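PDB 2EAB: alpha-fucosidase from Bifidobacterium bifidum, which probably hydrolyses alpha-1,2-L-fucosidic linkages, releasing L-fucose, this chain being the catalytic region of a longer, membrane-associated, calcium-binding protein. Local coordinates for residues R158-T170 against K320-D332. Numbering follows the deposited sequence.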
loop_
_atom_site.group_PDB
_atom_site.type_symbol
_atom_site.label_atom_id
_atom_site.label_comp_id
_atom_site.label_asym_id
_atom_site.label_seq_id
_atom_site.Cartn_x
_atom_site.Cartn_y
_atom_site.Cartn_z
ATOM N N ARG A 158 -25.764 2.945 11.934
ATOM C CA ARG A 158 -24.426 2.396 12.113
ATOM C C ARG A 158 -23.435 3.353 11.472
ATOM O O ARG A 158 -23.725 3.973 10.447
ATOM C CB ARG A 158 -24.300 0.977 11.545
ATOM C CG ARG A 158 -24.403 0.874 10.035
ATOM C CD ARG A 158 -24.477 -0.574 9.596
ATOM N NE ARG A 158 -24.557 -0.700 8.146
ATOM C CZ ARG A 158 -23.532 -0.995 7.349
ATOM N NH1 ARG A 158 -22.315 -1.205 7.842
ATOM N NH2 ARG A 158 -23.729 -1.082 6.045
ATOM N N ASP A 159 -22.276 3.496 12.103
ATOM C CA ASP A 159 -21.270 4.403 11.580
ATOM C C ASP A 159 -19.857 3.913 11.836
ATOM O O ASP A 159 -19.615 3.020 12.658
ATOM C CB ASP A 159 -21.463 5.825 12.140
ATOM C CG ASP A 159 -21.100 5.933 13.607
ATOM O OD1 ASP A 159 -19.911 5.746 13.947
ATOM O OD2 ASP A 159 -22.001 6.218 14.418
ATOM N N LEU A 160 -18.932 4.512 11.099
ATOM C CA LEU A 160 -17.514 4.368 11.347
ATOM C C LEU A 160 -16.966 5.766 11.543
ATOM O O LEU A 160 -17.005 6.592 10.632
ATOM C CB LEU A 160 -16.817 3.665 10.180
ATOM C CG LEU A 160 -15.336 3.320 10.371
ATOM C CD1 LEU A 160 -15.135 2.318 11.501
ATOM C CD2 LEU A 160 -14.744 2.782 9.077
ATOM N N ASN A 161 -16.496 6.023 12.757
ATOM C CA ASN A 161 -15.918 7.306 13.099
ATOM C C ASN A 161 -14.428 7.255 12.786
ATOM O O ASN A 161 -13.640 6.701 13.555
ATOM C CB ASN A 161 -16.161 7.622 14.577
ATOM C CG ASN A 161 -15.755 9.032 14.948
ATOM O OD1 ASN A 161 -14.862 9.621 14.338
ATOM N ND2 ASN A 161 -16.411 9.582 15.965
ATOM N N LEU A 162 -14.058 7.835 11.648
ATOM C CA LEU A 162 -12.672 7.803 11.191
ATOM C C LEU A 162 -11.768 8.613 12.108
ATOM O O LEU A 162 -10.583 8.319 12.234
ATOM C CB LEU A 162 -12.547 8.328 9.756
ATOM C CG LEU A 162 -13.400 7.710 8.648
ATOM C CD1 LEU A 162 -13.014 8.331 7.314
ATOM C CD2 LEU A 162 -13.250 6.193 8.598
ATOM N N SER A 163 -12.336 9.638 12.742
ATOM C CA SER A 163 -11.573 10.537 13.608
ATOM C C SER A 163 -11.179 9.895 14.934
ATOM O O SER A 163 -10.091 10.151 15.460
ATOM C CB SER A 163 -12.367 11.816 13.873
ATOM O OG SER A 163 -12.711 12.456 12.658
ATOM N N LYS A 164 -12.073 9.070 15.471
ATOM C CA LYS A 164 -11.853 8.411 16.755
ATOM C C LYS A 164 -11.451 6.941 16.612
ATOM O O LYS A 164 -11.110 6.291 17.596
ATOM C CB LYS A 164 -13.088 8.557 17.652
ATOM C CG LYS A 164 -13.256 9.966 18.219
ATOM C CD LYS A 164 -14.463 10.091 19.140
ATOM C CE LYS A 164 -14.449 11.421 19.897
ATOM N NZ LYS A 164 -14.405 12.615 18.997
ATOM N N GLY A 165 -11.485 6.427 15.386
ATOM C CA GLY A 165 -11.098 5.045 15.119
ATOM C C GLY A 165 -11.990 4.021 15.793
ATOM O O GLY A 165 -11.503 3.088 16.431
ATOM N N LYS A 166 -13.298 4.188 15.646
ATOM C CA LYS A 166 -14.240 3.237 16.217
ATOM C C LYS A 166 -15.503 3.132 15.376
ATOM O O LYS A 166 -15.862 4.065 14.651
ATOM C CB LYS A 166 -14.574 3.605 17.668
ATOM C CG LYS A 166 -15.370 4.893 17.840
ATOM C CD LYS A 166 -15.279 5.407 19.271
ATOM C CE LYS A 166 -16.348 6.445 19.567
ATOM N NZ LYS A 166 -17.670 5.805 19.840
ATOM N N ALA A 167 -16.151 1.975 15.468
ATOM C CA ALA A 167 -17.418 1.723 14.796
ATOM C C ALA A 167 -18.538 1.713 15.828
ATOM O O ALA A 167 -18.358 1.217 16.941
ATOM C CB ALA A 167 -17.371 0.398 14.048
ATOM N N ASP A 168 -19.685 2.267 15.448
ATOM C CA ASP A 168 -20.825 2.388 16.350
ATOM C C ASP A 168 -22.083 1.798 15.723
ATOM O O ASP A 168 -22.245 1.817 14.502
ATOM C CB ASP A 168 -21.071 3.859 16.705
ATOM C CG ASP A 168 -19.803 4.589 17.133
ATOM O OD1 ASP A 168 -19.277 4.297 18.221
ATOM O OD2 ASP A 168 -19.340 5.474 16.384
ATOM N N VAL A 169 -22.961 1.266 16.573
ATOM C CA VAL A 169 -24.300 0.836 16.162
ATOM C C VAL A 169 -25.292 1.278 17.232
ATOM O O VAL A 169 -25.008 1.181 18.425
ATOM C CB VAL A 169 -24.415 -0.709 15.973
ATOM C CG1 VAL A 169 -25.800 -1.094 15.447
ATOM C CG2 VAL A 169 -23.328 -1.253 15.042
ATOM N N THR A 170 -26.440 1.785 16.793
ATOM C CA THR A 170 -27.529 2.129 17.703
ATOM C C THR A 170 -28.879 1.864 17.047
ATOM O O THR A 170 -29.027 2.004 15.837
ATOM C CB THR A 170 -27.426 3.594 18.222
ATOM O OG1 THR A 170 -28.422 3.817 19.227
ATOM C CG2 THR A 170 -27.600 4.616 17.094
ATOM N N LYS A 320 -10.170 3.005 26.272
ATOM C CA LYS A 320 -10.748 3.845 25.224
ATOM C C LYS A 320 -9.979 5.155 25.051
ATOM O O LYS A 320 -9.690 5.553 23.921
ATOM C CB LYS A 320 -12.230 4.125 25.496
ATOM C CG LYS A 320 -12.900 4.996 24.443
ATOM C CD LYS A 320 -14.386 5.122 24.692
ATOM C CE LYS A 320 -15.032 6.088 23.714
ATOM N NZ LYS A 320 -16.508 6.138 23.880
ATOM N N LYS A 321 -9.650 5.818 26.160
ATOM C CA LYS A 321 -8.900 7.077 26.110
ATOM C C LYS A 321 -7.555 6.896 25.414
ATOM O O LYS A 321 -7.212 7.655 24.507
ATOM C CB LYS A 321 -8.695 7.663 27.511
ATOM C CG LYS A 321 -7.936 8.986 27.508
ATOM C CD LYS A 321 -7.595 9.455 28.913
ATOM C CE LYS A 321 -6.921 10.820 28.890
ATOM N NZ LYS A 321 -5.549 10.782 28.303
ATOM N N ALA A 322 -6.801 5.888 25.846
ATOM C CA ALA A 322 -5.491 5.602 25.267
ATOM C C ALA A 322 -5.604 5.273 23.785
ATOM O O ALA A 322 -4.755 5.687 22.985
ATOM C CB ALA A 322 -4.813 4.475 26.014
ATOM N N HIS A 323 -6.651 4.536 23.420
ATOM C CA HIS A 323 -6.888 4.221 22.020
ATOM C C HIS A 323 -7.133 5.467 21.175
ATOM O O HIS A 323 -6.488 5.664 20.141
ATOM C CB HIS A 323 -8.080 3.286 21.836
ATOM C CG HIS A 323 -8.473 3.143 20.405
ATOM N ND1 HIS A 323 -9.661 3.617 19.891
ATOM C CD2 HIS A 323 -7.780 2.644 19.357
ATOM C CE1 HIS A 323 -9.692 3.381 18.590
ATOM N NE2 HIS A 323 -8.562 2.794 18.243
ATOM N N ILE A 324 -8.090 6.288 21.602
ATOM C CA ILE A 324 -8.474 7.458 20.820
ATOM C C ILE A 324 -7.310 8.445 20.717
ATOM O O ILE A 324 -7.070 9.005 19.644
ATOM C CB ILE A 324 -9.774 8.112 21.352
ATOM C CG1 ILE A 324 -10.964 7.170 21.117
ATOM C CG2 ILE A 324 -10.017 9.470 20.687
ATOM C CD1 ILE A 324 -12.271 7.624 21.741
ATOM N N ASP A 325 -6.573 8.630 21.812
ATOM C CA ASP A 325 -5.373 9.477 21.799
ATOM C C ASP A 325 -4.368 8.998 20.745
ATOM O O ASP A 325 -3.841 9.799 19.970
ATOM C CB ASP A 325 -4.700 9.507 23.177
ATOM C CG ASP A 325 -5.488 10.302 24.217
ATOM O OD1 ASP A 325 -6.472 10.980 23.864
ATOM O OD2 ASP A 325 -5.102 10.248 25.405
ATOM N N ASP A 326 -4.123 7.689 20.723
ATOM C CA ASP A 326 -3.176 7.063 19.804
ATOM C C ASP A 326 -3.626 7.184 18.342
ATOM O O ASP A 326 -2.845 7.591 17.475
ATOM C CB ASP A 326 -3.010 5.596 20.196
ATOM C CG ASP A 326 -2.248 4.791 19.166
ATOM O OD1 ASP A 326 -1.011 4.945 19.082
ATOM O OD2 ASP A 326 -2.894 3.993 18.452
ATOM N N HIS A 327 -4.881 6.831 18.082
ATOM C CA HIS A 327 -5.433 6.874 16.738
ATOM C C HIS A 327 -5.476 8.301 16.207
ATOM O O HIS A 327 -5.019 8.576 15.090
ATOM C CB HIS A 327 -6.840 6.284 16.714
ATOM C CG HIS A 327 -7.461 6.304 15.357
ATOM N ND1 HIS A 327 -8.219 7.356 14.891
ATOM C CD2 HIS A 327 -7.395 5.410 14.343
ATOM C CE1 HIS A 327 -8.602 7.101 13.653
ATOM N NE2 HIS A 327 -8.119 5.925 13.298
ATOM N N SER A 328 -6.036 9.205 17.009
ATOM C CA SER A 328 -6.208 10.592 16.577
ATOM C C SER A 328 -4.883 11.337 16.407
ATOM O O SER A 328 -4.794 12.246 15.584
ATOM C CB SER A 328 -7.160 11.358 17.504
ATOM O OG SER A 328 -6.603 11.532 18.791
ATOM N N ALA A 329 -3.861 10.950 17.168
ATOM C CA ALA A 329 -2.536 11.555 17.026
ATOM C C ALA A 329 -2.030 11.436 15.590
ATOM O O ALA A 329 -1.409 12.370 15.070
ATOM C CB ALA A 329 -1.547 10.930 17.990
ATOM N N ILE A 330 -2.299 10.298 14.953
ATOM C CA ILE A 330 -1.925 10.106 13.554
ATOM C C ILE A 330 -2.990 10.672 12.616
ATOM O O ILE A 330 -2.678 11.396 11.668
ATOM C CB ILE A 330 -1.689 8.614 13.214
ATOM C CG1 ILE A 330 -0.628 8.008 14.139
ATOM C CG2 ILE A 330 -1.288 8.459 11.745
ATOM C CD1 ILE A 330 -0.659 6.488 14.202
ATOM N N TYR A 331 -4.252 10.337 12.877
ATOM C CA TYR A 331 -5.325 10.711 11.966
ATOM C C TYR A 331 -5.453 12.224 11.803
ATOM O O TYR A 331 -5.668 12.712 10.700
ATOM C CB TYR A 331 -6.661 10.103 12.407
ATOM C CG TYR A 331 -7.781 10.386 11.435
ATOM C CD1 TYR A 331 -7.995 9.564 10.323
ATOM C CD2 TYR A 331 -8.611 11.494 11.608
ATOM C CE1 TYR A 331 -9.008 9.834 9.419
ATOM C CE2 TYR A 331 -9.630 11.771 10.711
ATOM C CZ TYR A 331 -9.828 10.936 9.619
ATOM O OH TYR A 331 -10.830 11.192 8.712
ATOM N N ASP A 332 -5.325 12.960 12.905
ATOM C CA ASP A 332 -5.565 14.401 12.863
ATOM C C ASP A 332 -4.391 15.233 12.332
ATOM O O ASP A 332 -4.478 16.462 12.289
ATOM C CB ASP A 332 -6.062 14.914 14.223
ATOM C CG ASP A 332 -7.508 14.518 14.505
ATOM O OD1 ASP A 332 -8.286 14.334 13.542
ATOM O OD2 ASP A 332 -7.869 14.411 15.698
HETATM O O HOH W 1 -11.147 14.613 12.677
HETATM O O HOH W 2 -10.006 12.883 16.327
#
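G165 lies flat against the imidazole of H327: its CA sits 3.5 Å from the ring centroid and only 8° off the normal, a CH-pi contact. With no side chain and a positive phi, G165 can lie this close to the ring. H327 reaches the turn with CG anti to its backbone N (chi1 180°), and from the ring edge ND1 gives a weak, bent hydrogen bond to S163 O, 3.4 Å long. One turn of helix further on, Y331 offers a ring face to the L162 carbonyl, with L162 O 3.4 Å above its plane, while L162 CB packs 3.8 Å from Y331 CZ. The receiving loop is a beta hairpin turn with a G1 bulge, in which N161 OD1 accepts from K164 N in an Asx motif; it links strands 156-161 and 166-173 of the N-terminal antiparallel sheet and packs against helix 316-331. Replacing Y331 by an alanine is likely to open a gap over the L162 carbonyl and leave D18 without its phenol partner. Two waters bridge S163 to D332, one through S163 OG, whose strongest partner is D18, the other through S163 O. K166 NZ and K320 NZ approach to 4.2 Å, both salt-bridged to D11 and E181, which probably offset their charges.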